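Local coordinates for protein alpha-glucosidase ([Eubacterium] rectale, PDB 6PNR) that probably hydrolyses alpha-linked sulfoquinovosides, as a family 31 glycoside hydrolase, and binds a sulfonated aza-sugar inhibitor in its pocket, at residues W387-G392 with V436-R441; L453-D458 with L486-I491; L287-K292 with L316-P321. All blocks are in the same frame, centred on the assembly; numbering follows the deposited sequence.

Contact 1: W387-G392 with V436-R441; sequences WMADFG and VVYFMR. With 9VH ([(3~{S},4~{R},5~{R})-4,5-bis(oxidanyl)piperidin-3-yl]methanesulfonic acid), chain C.
W387 pairs with Y438, and M388 with F439, between two neighbouring parallel strands of the TIM barrel. Three backbone bonds join them: W387 N to V437 O, F439 N to W387 O and A389 N to F439 O. The last is short and nearly straight (2.8 Å, 165° at the hydrogen). W387 and Y438 lie side by side on one face of the sheet. Y438 CB sits over the five-membered ring of the indole, 3.7 Å from its centroid. The polar ends have partners outside the two segments: W387 NE1 bonds N423, and Y438 OH bonds the carbonyl of Y450. On the face that holds M388 and F439, chi1 of F439 is only 35°. This lays the ring over the M388 backbone, with F439 CE2 3.5 Å from M388 CB.

R441 reaches into the inhibitor pocket. From CB the chain runs extended; CG comes to 3.8 Å and CD to 3.3 Å from D390 OD1. NE is 3.2 Å from the same D390 OD1, a salt bridge of charges alone. The oxygen lies over the guanidinium face, and the two planes are 78° apart. The other oxygen, D390 OD2, bonds Y318 OH. NE has its other partner in E393. NH1 stands 3.3 Å from N1 of the inhibitor. R441 NH2 lies over the F391 face, 3.2 Å from F391 CD1, and the guanidinium makes a cation-pi contact with that ring. At the root, a water accepts from R441 N and donates to A389 O and F391 O.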
loop_
_atom_site.group_PDB
_atom_site.type_symbol
_atom_site.label_atom_id
_atom_site.label_comp_id
_atom_site.label_asym_id
_atom_site.label_seq_id
_atom_site.Cartn_x
_atom_site.Cartn_y
_atom_site.Cartn_z
ATOM N N TRP A 387 23.783 13.744 26.856
ATOM C CA TRP A 387 22.337 13.808 26.724
ATOM C C TRP A 387 21.877 13.133 25.440
ATOM O O TRP A 387 22.622 13.017 24.462
ATOM C CB TRP A 387 21.822 15.256 26.758
ATOM C CG TRP A 387 22.384 16.183 25.696
ATOM C CD1 TRP A 387 21.853 16.452 24.474
ATOM C CD2 TRP A 387 23.548 17.008 25.814
ATOM N NE1 TRP A 387 22.626 17.386 23.813
ATOM C CE2 TRP A 387 23.667 17.747 24.621
ATOM C CE3 TRP A 387 24.488 17.205 26.821
ATOM C CZ2 TRP A 387 24.710 18.640 24.395
ATOM C CZ3 TRP A 387 25.529 18.094 26.591
ATOM C CH2 TRP A 387 25.622 18.804 25.390
ATOM N N MET A 388 20.628 12.689 25.466
ATOM C CA MET A 388 19.932 12.323 24.241
ATOM C C MET A 388 19.563 13.596 23.496
ATOM O O MET A 388 18.930 14.491 24.069
ATOM C CB MET A 388 18.684 11.508 24.567
ATOM C CG MET A 388 17.889 11.083 23.329
ATOM S SD MET A 388 16.477 10.004 23.711
ATOM C CE MET A 388 17.293 8.437 23.972
ATOM N N ALA A 389 19.990 13.703 22.237
ATOM C CA ALA A 389 19.653 14.845 21.385
ATOM C C ALA A 389 18.700 14.319 20.317
ATOM O O ALA A 389 19.118 13.846 19.257
ATOM C CB ALA A 389 20.909 15.483 20.782
ATOM N N ASP A 390 17.409 14.446 20.595
ATOM C CA ASP A 390 16.378 13.622 19.999
ATOM C C ASP A 390 15.709 14.332 18.826
ATOM O O ASP A 390 15.885 15.530 18.597
ATOM C CB ASP A 390 15.357 13.276 21.084
ATOM C CG ASP A 390 14.462 12.124 20.719
ATOM O OD1 ASP A 390 14.691 11.411 19.709
ATOM O OD2 ASP A 390 13.509 11.935 21.480
ATOM N N PHE A 391 14.932 13.556 18.077
ATOM C CA PHE A 391 14.076 14.034 16.999
ATOM C C PHE A 391 14.854 14.749 15.901
ATOM O O PHE A 391 16.056 14.533 15.739
ATOM C CB PHE A 391 12.974 14.938 17.555
ATOM C CG PHE A 391 11.879 14.186 18.287
ATOM C CD1 PHE A 391 10.815 13.630 17.591
ATOM C CD2 PHE A 391 11.917 14.037 19.662
ATOM C CE1 PHE A 391 9.794 12.948 18.261
ATOM C CE2 PHE A 391 10.902 13.348 20.343
ATOM C CZ PHE A 391 9.850 12.796 19.637
ATOM N N GLY A 392 14.165 15.599 15.142
ATOM C CA GLY A 392 14.699 16.194 13.934
ATOM C C GLY A 392 13.986 15.776 12.662
ATOM O O GLY A 392 14.346 16.274 11.589
ATOM N N VAL A 436 32.185 15.452 26.727
ATOM C CA VAL A 436 30.750 15.226 26.876
ATOM C C VAL A 436 30.266 14.597 25.585
ATOM O O VAL A 436 30.868 14.781 24.523
ATOM C CB VAL A 436 29.958 16.515 27.180
ATOM C CG1 VAL A 436 30.576 17.290 28.331
ATOM C CG2 VAL A 436 29.849 17.362 25.950
ATOM N N VAL A 437 29.181 13.841 25.665
ATOM C CA VAL A 437 28.704 13.145 24.477
ATOM C C VAL A 437 27.189 13.247 24.403
ATOM O O VAL A 437 26.496 13.041 25.405
ATOM C CB VAL A 437 29.170 11.672 24.455
ATOM C CG1 VAL A 437 28.769 10.938 25.734
ATOM C CG2 VAL A 437 28.642 10.964 23.205
ATOM N N TYR A 438 26.675 13.585 23.221
ATOM C CA TYR A 438 25.243 13.526 22.971
ATOM C C TYR A 438 24.991 12.440 21.935
ATOM O O TYR A 438 25.876 12.091 21.148
ATOM C CB TYR A 438 24.667 14.880 22.505
ATOM C CG TYR A 438 25.452 15.497 21.368
ATOM C CD1 TYR A 438 26.567 16.286 21.619
ATOM C CD2 TYR A 438 25.092 15.269 20.045
ATOM C CE1 TYR A 438 27.311 16.835 20.577
ATOM C CE2 TYR A 438 25.834 15.801 18.992
ATOM C CZ TYR A 438 26.939 16.587 19.267
ATOM O OH TYR A 438 27.681 17.119 18.234
ATOM N N PHE A 439 23.801 11.867 21.954
ATOM C CA PHE A 439 23.505 10.826 20.977
ATOM C C PHE A 439 22.214 11.153 20.252
ATOM O O PHE A 439 21.241 11.599 20.866
ATOM C CB PHE A 439 23.461 9.417 21.621
ATOM C CG PHE A 439 22.898 9.382 23.024
ATOM C CD1 PHE A 439 23.681 9.729 24.118
ATOM C CD2 PHE A 439 21.589 8.949 23.248
ATOM C CE1 PHE A 439 23.163 9.672 25.407
ATOM C CE2 PHE A 439 21.063 8.893 24.537
ATOM C CZ PHE A 439 21.833 9.250 25.606
ATOM N N MET A 440 22.228 10.954 18.934
ATOM C CA MET A 440 21.121 11.303 18.058
ATOM C C MET A 440 20.602 10.067 17.336
ATOM O O MET A 440 21.354 9.131 17.046
ATOM C CB MET A 440 21.558 12.353 17.033
ATOM C CG MET A 440 22.325 13.528 17.642
ATOM S SD MET A 440 22.673 14.793 16.418
ATOM C CE MET A 440 21.023 15.343 15.981
ATOM N N ARG A 441 19.304 10.066 17.043
ATOM C CA ARG A 441 18.723 9.021 16.213
ATOM C C ARG A 441 18.485 9.471 14.773
ATOM O O ARG A 441 18.484 8.636 13.871
ATOM C CB ARG A 441 17.393 8.539 16.815
ATOM C CG ARG A 441 16.287 9.588 16.803
ATOM C CD ARG A 441 14.951 9.063 17.372
ATOM N NE ARG A 441 13.840 9.936 16.999
ATOM C CZ ARG A 441 12.572 9.759 17.379
ATOM N NH1 ARG A 441 12.233 8.726 18.144
ATOM N NH2 ARG A 441 11.636 10.607 16.976
HETATM O O1 9VH C . 8.324 10.570 25.031
HETATM S S1 9VH C . 9.178 11.648 24.564
HETATM O O2 9VH C . 8.897 11.945 23.180
HETATM O O3 9VH C . 9.116 12.786 25.448
HETATM C C1 9VH C . 10.821 10.994 24.661
HETATM C C2 9VH C . 11.098 9.820 23.712
HETATM C C3 9VH C . 11.238 10.377 22.303
HETATM N N1 9VH C . 11.791 9.489 21.281
HETATM C C4 9VH C . 13.038 8.856 21.709
HETATM C C5 9VH C . 12.825 8.118 23.021
HETATM O O4 9VH C . 14.060 7.512 23.395
HETATM C C6 9VH C . 12.381 9.090 24.105
HETATM O O5 9VH C . 12.193 8.406 25.342
HETATM O O HOH W 1 18.120 12.897 16.889
#

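Contact 2: L453-D458 with L486-I491; sequences LLWAGD and LTHSDI. With 9VH ([(3~{S},4~{R},5~{R})-4,5-bis(oxidanyl)piperidin-3-yl]methanesulfonic acid), chain C.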
loop_
_atom_site.group_PDB
_atom_site.type_symbol
_atom_site.label_atom_id
_atom_site.label_comp_id
_atom_site.label_asym_id
_atom_site.label_seq_id
_atom_site.Cartn_x
_atom_site.Cartn_y
_atom_site.Cartn_z
ATOM N N LEU A 453 27.637 10.598 18.567
ATOM C CA LEU A 453 27.250 9.209 18.789
ATOM C C LEU A 453 25.832 8.984 18.271
ATOM O O LEU A 453 24.921 9.739 18.624
ATOM C CB LEU A 453 27.336 8.851 20.282
ATOM C CG LEU A 453 26.798 7.478 20.729
ATOM C CD1 LEU A 453 27.640 6.331 20.160
ATOM C CD2 LEU A 453 26.753 7.373 22.241
ATOM N N LEU A 454 25.635 7.972 17.428
ATOM C CA LEU A 454 24.302 7.573 16.996
ATOM C C LEU A 454 23.687 6.618 18.011
ATOM O O LEU A 454 24.394 5.964 18.780
ATOM C CB LEU A 454 24.345 6.868 15.635
ATOM C CG LEU A 454 24.265 7.627 14.317
ATOM C CD1 LEU A 454 24.117 6.607 13.187
ATOM C CD2 LEU A 454 23.100 8.584 14.321
ATOM N N TRP A 455 22.353 6.537 18.005
ATOM C CA TRP A 455 21.688 5.345 18.513
ATOM C C TRP A 455 20.597 4.971 17.519
ATOM O O TRP A 455 20.139 5.799 16.724
ATOM C CB TRP A 455 21.170 5.510 19.968
ATOM C CG TRP A 455 19.696 5.797 20.194
ATOM C CD1 TRP A 455 18.713 4.886 20.492
ATOM C CD2 TRP A 455 19.066 7.087 20.222
ATOM N NE1 TRP A 455 17.514 5.529 20.672
ATOM C CE2 TRP A 455 17.698 6.880 20.510
ATOM C CE3 TRP A 455 19.527 8.401 20.030
ATOM C CZ2 TRP A 455 16.780 7.933 20.593
ATOM C CZ3 TRP A 455 18.624 9.444 20.117
ATOM C CH2 TRP A 455 17.257 9.203 20.392
ATOM N N ALA A 456 20.232 3.688 17.526
ATOM C CA ALA A 456 19.329 3.122 16.526
ATOM C C ALA A 456 17.877 3.595 16.675
ATOM O O ALA A 456 17.008 3.010 16.017
ATOM C CB ALA A 456 19.393 1.588 16.572
ATOM N N GLY A 457 17.549 4.600 17.478
ATOM C CA GLY A 457 16.172 5.060 17.526
ATOM C C GLY A 457 15.306 4.081 18.299
ATOM O O GLY A 457 15.805 3.242 19.058
ATOM N N ASP A 458 13.992 4.189 18.089
ATOM C CA ASP A 458 13.014 3.368 18.797
ATOM C C ASP A 458 12.854 2.014 18.110
ATOM O O ASP A 458 12.393 1.950 16.967
ATOM C CB ASP A 458 11.643 4.049 18.817
ATOM C CG ASP A 458 11.640 5.412 19.490
ATOM O OD1 ASP A 458 12.657 5.816 20.094
ATOM O OD2 ASP A 458 10.568 6.064 19.424
ATOM N N LEU A 486 30.139 5.227 15.264
ATOM C CA LEU A 486 29.787 5.032 16.667
ATOM C C LEU A 486 28.272 4.954 16.778
ATOM O O LEU A 486 27.585 5.916 16.440
ATOM C CB LEU A 486 30.297 6.178 17.540
ATOM C CG LEU A 486 31.774 6.548 17.404
ATOM C CD1 LEU A 486 32.090 7.697 18.351
ATOM C CD2 LEU A 486 32.613 5.352 17.708
ATOM N N THR A 487 27.758 3.834 17.268
ATOM C CA THR A 487 26.323 3.736 17.478
ATOM C C THR A 487 26.035 2.783 18.632
ATOM O O THR A 487 26.930 2.107 19.151
ATOM C CB THR A 487 25.601 3.306 16.191
ATOM O OG1 THR A 487 24.189 3.540 16.340
ATOM C CG2 THR A 487 25.866 1.839 15.876
ATOM N N HIS A 488 24.763 2.736 19.026
ATOM C CA HIS A 488 24.311 1.877 20.112
ATOM C C HIS A 488 22.789 1.782 20.041
ATOM O O HIS A 488 22.164 2.309 19.120
ATOM C CB HIS A 488 24.800 2.396 21.471
ATOM C CG HIS A 488 24.067 3.598 21.994
ATOM N ND1 HIS A 488 24.250 4.867 21.484
ATOM C CD2 HIS A 488 23.211 3.734 23.038
ATOM C CE1 HIS A 488 23.529 5.730 22.180
ATOM N NE2 HIS A 488 22.886 5.066 23.128
ATOM N N SER A 489 22.189 1.077 20.997
ATOM C CA SER A 489 20.733 0.959 21.020
ATOM C C SER A 489 20.227 0.983 22.455
ATOM O O SER A 489 20.998 0.798 23.406
ATOM C CB SER A 489 20.259 -0.330 20.319
ATOM O OG SER A 489 20.872 -1.474 20.909
ATOM N N ASP A 490 18.913 1.235 22.595
ATOM C CA ASP A 490 18.210 1.037 23.869
ATOM C C ASP A 490 18.260 -0.434 24.261
ATOM O O ASP A 490 17.681 -1.275 23.566
ATOM C CB ASP A 490 16.729 1.443 23.749
ATOM C CG ASP A 490 16.514 2.883 23.312
ATOM O OD1 ASP A 490 17.261 3.767 23.764
ATOM O OD2 ASP A 490 15.547 3.124 22.541
ATOM N N ILE A 491 18.895 -0.751 25.388
ATOM C CA ILE A 491 18.961 -2.147 25.816
ATOM C C ILE A 491 17.563 -2.586 26.249
ATOM O O ILE A 491 17.044 -2.124 27.268
ATOM C CB ILE A 491 19.976 -2.356 26.939
ATOM C CG1 ILE A 491 21.397 -2.147 26.389
ATOM C CG2 ILE A 491 19.803 -3.757 27.535
ATOM C CD1 ILE A 491 22.468 -2.117 27.455
HETATM O O1 9VH C . 8.324 10.570 25.031
HETATM S S1 9VH C . 9.178 11.648 24.564
HETATM O O2 9VH C . 8.897 11.945 23.180
HETATM O O3 9VH C . 9.116 12.786 25.448
HETATM C C1 9VH C . 10.821 10.994 24.661
HETATM C C2 9VH C . 11.098 9.820 23.712
HETATM C C3 9VH C . 11.238 10.377 22.303
HETATM N N1 9VH C . 11.791 9.489 21.281
HETATM C C4 9VH C . 13.038 8.856 21.709
HETATM C C5 9VH C . 12.825 8.118 23.021
HETATM O O4 9VH C . 14.060 7.512 23.395
HETATM C C6 9VH C . 12.381 9.090 24.105
HETATM O O5 9VH C . 12.193 8.406 25.342
HETATM O O HOH W 2 14.666 5.460 21.832
HETATM O O HOH W 3 17.830 1.723 19.906
#
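The H488 imidazole carries W455 CB over one face, 3.2 Å above its plane. F439 and F519 meet H488 edge-to-face. The W455 indole has G457 N over one face and S489 CA near its edge, and R521 makes a cation-pi contact with it. Both segments belong to the TIM-barrel domain, where they run, mostly as loop, beside the inhibitor pocket.

H488 ND1 donates to L454 O at 2.9 Å. The bond is bent, 131° at the hydrogen, and the oxygen lies 29° out of the ring plane. H488 NE2 is taken up by R521, so both ring nitrogens are held, which probably fixes the rotation of the imidazole. Backbone bonds flank it: L454 N to L486 O, and A456 N to H488 O, the latter nearly along the C=O axis. L453 closes the other end, with CD1 3.7 Å from L486 CB.

W455 NE1 points along the ring plane to a water 3.1 Å away. D490 OD1 turns to R521 in a salt bridge. D490 OD2 and D458 OD1 both accept from that same water, which lies 2.6 Å from O4 of the inhibitor.

Contact 3: L287-K292 with L316-P321; sequences LQWDWK and LGYVNP. With 9VH ([(3~{S},4~{R},5~{R})-4,5-bis(oxidanyl)piperidin-3-yl]methanesulfonic acid), chain C.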
loop_
_atom_site.group_PDB
_atom_site.type_symbol
_atom_site.label_atom_id
_atom_site.label_comp_id
_atom_site.label_asym_id
_atom_site.label_seq_id
_atom_site.Cartn_x
_atom_site.Cartn_y
_atom_site.Cartn_z
ATOM N N LEU A 287 7.692 13.284 28.085
ATOM C CA LEU A 287 8.508 14.309 28.712
ATOM C C LEU A 287 7.889 15.681 28.499
ATOM O O LEU A 287 7.171 15.910 27.523
ATOM C CB LEU A 287 9.919 14.327 28.121
ATOM C CG LEU A 287 10.685 13.009 28.167
ATOM C CD1 LEU A 287 12.063 13.153 27.504
ATOM C CD2 LEU A 287 10.790 12.610 29.627
ATOM N N GLN A 288 8.232 16.611 29.386
ATOM C CA GLN A 288 7.853 18.014 29.226
ATOM C C GLN A 288 8.938 18.725 28.417
ATOM O O GLN A 288 10.091 18.810 28.860
ATOM C CB GLN A 288 7.647 18.665 30.601
ATOM C CG GLN A 288 7.417 20.175 30.598
ATOM C CD GLN A 288 6.125 20.612 29.918
ATOM O OE1 GLN A 288 5.334 19.798 29.441
ATOM N NE2 GLN A 288 5.909 21.916 29.877
ATOM N N TRP A 289 8.579 19.237 27.230
ATOM C CA TRP A 289 9.583 19.756 26.284
ATOM C C TRP A 289 9.873 21.231 26.580
ATOM O O TRP A 289 9.458 22.156 25.875
ATOM C CB TRP A 289 9.134 19.533 24.843
ATOM C CG TRP A 289 9.051 18.067 24.460
ATOM C CD1 TRP A 289 9.236 16.989 25.285
ATOM C CD2 TRP A 289 8.770 17.532 23.162
ATOM N NE1 TRP A 289 9.071 15.823 24.581
ATOM C CE2 TRP A 289 8.790 16.127 23.277
ATOM C CE3 TRP A 289 8.510 18.104 21.912
ATOM C CZ2 TRP A 289 8.566 15.292 22.197
ATOM C CZ3 TRP A 289 8.277 17.269 20.839
ATOM C CH2 TRP A 289 8.312 15.875 20.988
ATOM N N ASP A 290 10.628 21.425 27.658
ATOM C CA ASP A 290 11.022 22.745 28.149
ATOM C C ASP A 290 12.369 22.538 28.845
ATOM O O ASP A 290 12.404 22.063 29.981
ATOM C CB ASP A 290 9.959 23.286 29.097
ATOM C CG ASP A 290 10.168 24.750 29.454
ATOM O OD1 ASP A 290 10.848 25.474 28.695
ATOM O OD2 ASP A 290 9.636 25.166 30.505
ATOM N N TRP A 291 13.466 22.866 28.154
ATOM C CA TRP A 291 14.789 22.303 28.462
ATOM C C TRP A 291 15.506 23.047 29.593
ATOM O O TRP A 291 16.616 23.551 29.436
ATOM C CB TRP A 291 15.641 22.281 27.199
ATOM C CG TRP A 291 14.855 21.827 26.007
ATOM C CD1 TRP A 291 14.666 22.507 24.831
ATOM C CD2 TRP A 291 14.109 20.611 25.891
ATOM N NE1 TRP A 291 13.852 21.779 23.990
ATOM C CE2 TRP A 291 13.506 20.608 24.613
ATOM C CE3 TRP A 291 13.897 19.514 26.737
ATOM C CZ2 TRP A 291 12.704 19.556 24.166
ATOM C CZ3 TRP A 291 13.103 18.462 26.279
ATOM C CH2 TRP A 291 12.524 18.491 25.012
ATOM N N LYS A 292 14.841 23.087 30.751
ATOM C CA LYS A 292 15.400 23.513 32.029
ATOM C C LYS A 292 15.008 22.469 33.058
ATOM O O LYS A 292 13.932 21.874 32.955
ATOM C CB LYS A 292 14.864 24.886 32.464
ATOM C CG LYS A 292 14.963 25.940 31.368
ATOM C CD LYS A 292 14.802 27.362 31.896
ATOM C CE LYS A 292 13.384 27.680 32.296
ATOM N NZ LYS A 292 13.272 29.118 32.691
ATOM N N LEU A 316 23.262 12.429 32.806
ATOM C CA LEU A 316 22.899 12.668 31.413
ATOM C C LEU A 316 21.428 13.053 31.298
ATOM O O LEU A 316 20.580 12.567 32.051
ATOM C CB LEU A 316 23.182 11.440 30.520
ATOM C CG LEU A 316 24.657 11.006 30.408
ATOM C CD1 LEU A 316 25.098 10.115 31.586
ATOM C CD2 LEU A 316 24.928 10.328 29.076
ATOM N N GLY A 317 21.136 13.921 30.334
ATOM C CA GLY A 317 19.806 14.487 30.178
ATOM C C GLY A 317 19.200 14.259 28.803
ATOM O O GLY A 317 19.460 13.236 28.156
ATOM N N TYR A 318 18.422 15.229 28.332
ATOM C CA TYR A 318 17.641 15.090 27.110
ATOM C C TYR A 318 17.272 16.480 26.614
ATOM O O TYR A 318 16.829 17.307 27.410
ATOM C CB TYR A 318 16.364 14.254 27.381
ATOM C CG TYR A 318 15.420 14.153 26.198
ATOM C CD1 TYR A 318 14.612 15.231 25.826
ATOM C CD2 TYR A 318 15.319 12.977 25.462
ATOM C CE1 TYR A 318 13.773 15.158 24.751
ATOM C CE2 TYR A 318 14.457 12.889 24.384
ATOM C CZ TYR A 318 13.696 13.994 24.024
ATOM O OH TYR A 318 12.821 13.948 22.953
ATOM N N VAL A 319 17.426 16.723 25.304
ATOM C CA VAL A 319 16.883 17.900 24.628
ATOM C C VAL A 319 16.445 17.481 23.229
ATOM O O VAL A 319 16.927 16.493 22.669
ATOM C CB VAL A 319 17.898 19.076 24.496
ATOM C CG1 VAL A 319 18.295 19.621 25.861
ATOM C CG2 VAL A 319 19.110 18.611 23.756
ATOM N N ASN A 320 15.543 18.259 22.655
ATOM C CA ASN A 320 15.188 18.089 21.252
ATOM C C ASN A 320 14.844 19.467 20.705
ATOM O O ASN A 320 14.768 20.443 21.463
ATOM C CB ASN A 320 14.070 17.029 21.071
ATOM C CG ASN A 320 12.643 17.510 21.413
ATOM O OD1 ASN A 320 12.252 18.643 21.114
ATOM N ND2 ASN A 320 11.829 16.592 21.975
ATOM N N PRO A 321 14.714 19.612 19.378
ATOM C CA PRO A 321 14.699 20.976 18.826
ATOM C C PRO A 321 13.319 21.618 18.780
ATOM O O PRO A 321 13.103 22.564 18.015
ATOM C CB PRO A 321 15.268 20.778 17.422
ATOM C CG PRO A 321 14.773 19.444 17.028
ATOM C CD PRO A 321 14.697 18.607 18.300
HETATM O O1 9VH C . 8.324 10.570 25.031
HETATM S S1 9VH C . 9.178 11.648 24.564
HETATM O O2 9VH C . 8.897 11.945 23.180
HETATM O O3 9VH C . 9.116 12.786 25.448
HETATM C C1 9VH C . 10.821 10.994 24.661
HETATM C C2 9VH C . 11.098 9.820 23.712
HETATM C C3 9VH C . 11.238 10.377 22.303
HETATM N N1 9VH C . 11.791 9.489 21.281
HETATM C C4 9VH C . 13.038 8.856 21.709
HETATM C C5 9VH C . 12.825 8.118 23.021
HETATM O O4 9VH C . 14.060 7.512 23.395
HETATM C C6 9VH C . 12.381 9.090 24.105
HETATM O O5 9VH C . 12.193 8.406 25.342
#
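L287 sets its CD1 squarely over the Y318 ring, 3.6 Å from the centroid. Y318 extends with CG opposite the backbone N (chi1 175°), which brings one ring face under L287 and one ring edge against W291. The phenol OH accepts from N320 ND2 at 3.0 Å and also bonds D390. N320 takes the tighter position, with CG between its backbone N and carbonyl carbon. This stands its amide almost upright on W289, the planes 84° apart, with ND2 3.2 Å above the centre of the indole. N320 OD1 bonds Y322 N.

The contact lies where TIM-barrel strand 314-319 ends. The loop after strand 285-287 folds onto it through two inverse gamma turns, centred on W289 and W291. W291 is covered on both faces: V319 CA and N320 N on one, W289 C on the opposite one. Its CH2 is 3.6 Å from Y318 CE1, at the edge of that ring. Its CB meets V319 CG1 at 4.0 Å, and its CZ2 meets N320 OD1 at 3.2 Å. Replacing W291 by an alanine is likely to open a gap between V319 and W289, and to leave the Y318 ring edge and the N320 amide without their neighbour.

W289 NE1 is turned to the inhibitor sulfonate and donates to O3 at 3.2 Å, nearly straight at 169°. L287 N bonds the same O3 weakly at 3.0 Å.

Along the chain the order is contact 3, contact 1, contact 2, all within the TIM-barrel domain. Strands 314-319, 386-389 and 437-439 are consecutive in one parallel sheet, so contacts 3 and 1 share it. Contact 2 continues the line: M440 pairs through its backbone with L453 and W455. The centres of contacts 1 and 2 are about 10 Å apart, as are those of contacts 1 and 3. Contacts 2 and 3 do not touch, and their centres are about 18 Å apart. D390 N bonds V319 O where contacts 1 and 3 join. All three reach the inhibitor: contact 3 at the sulfonate, contacts 1 and 2 mainly at the piperidine ring. Together they wall much of one pocket.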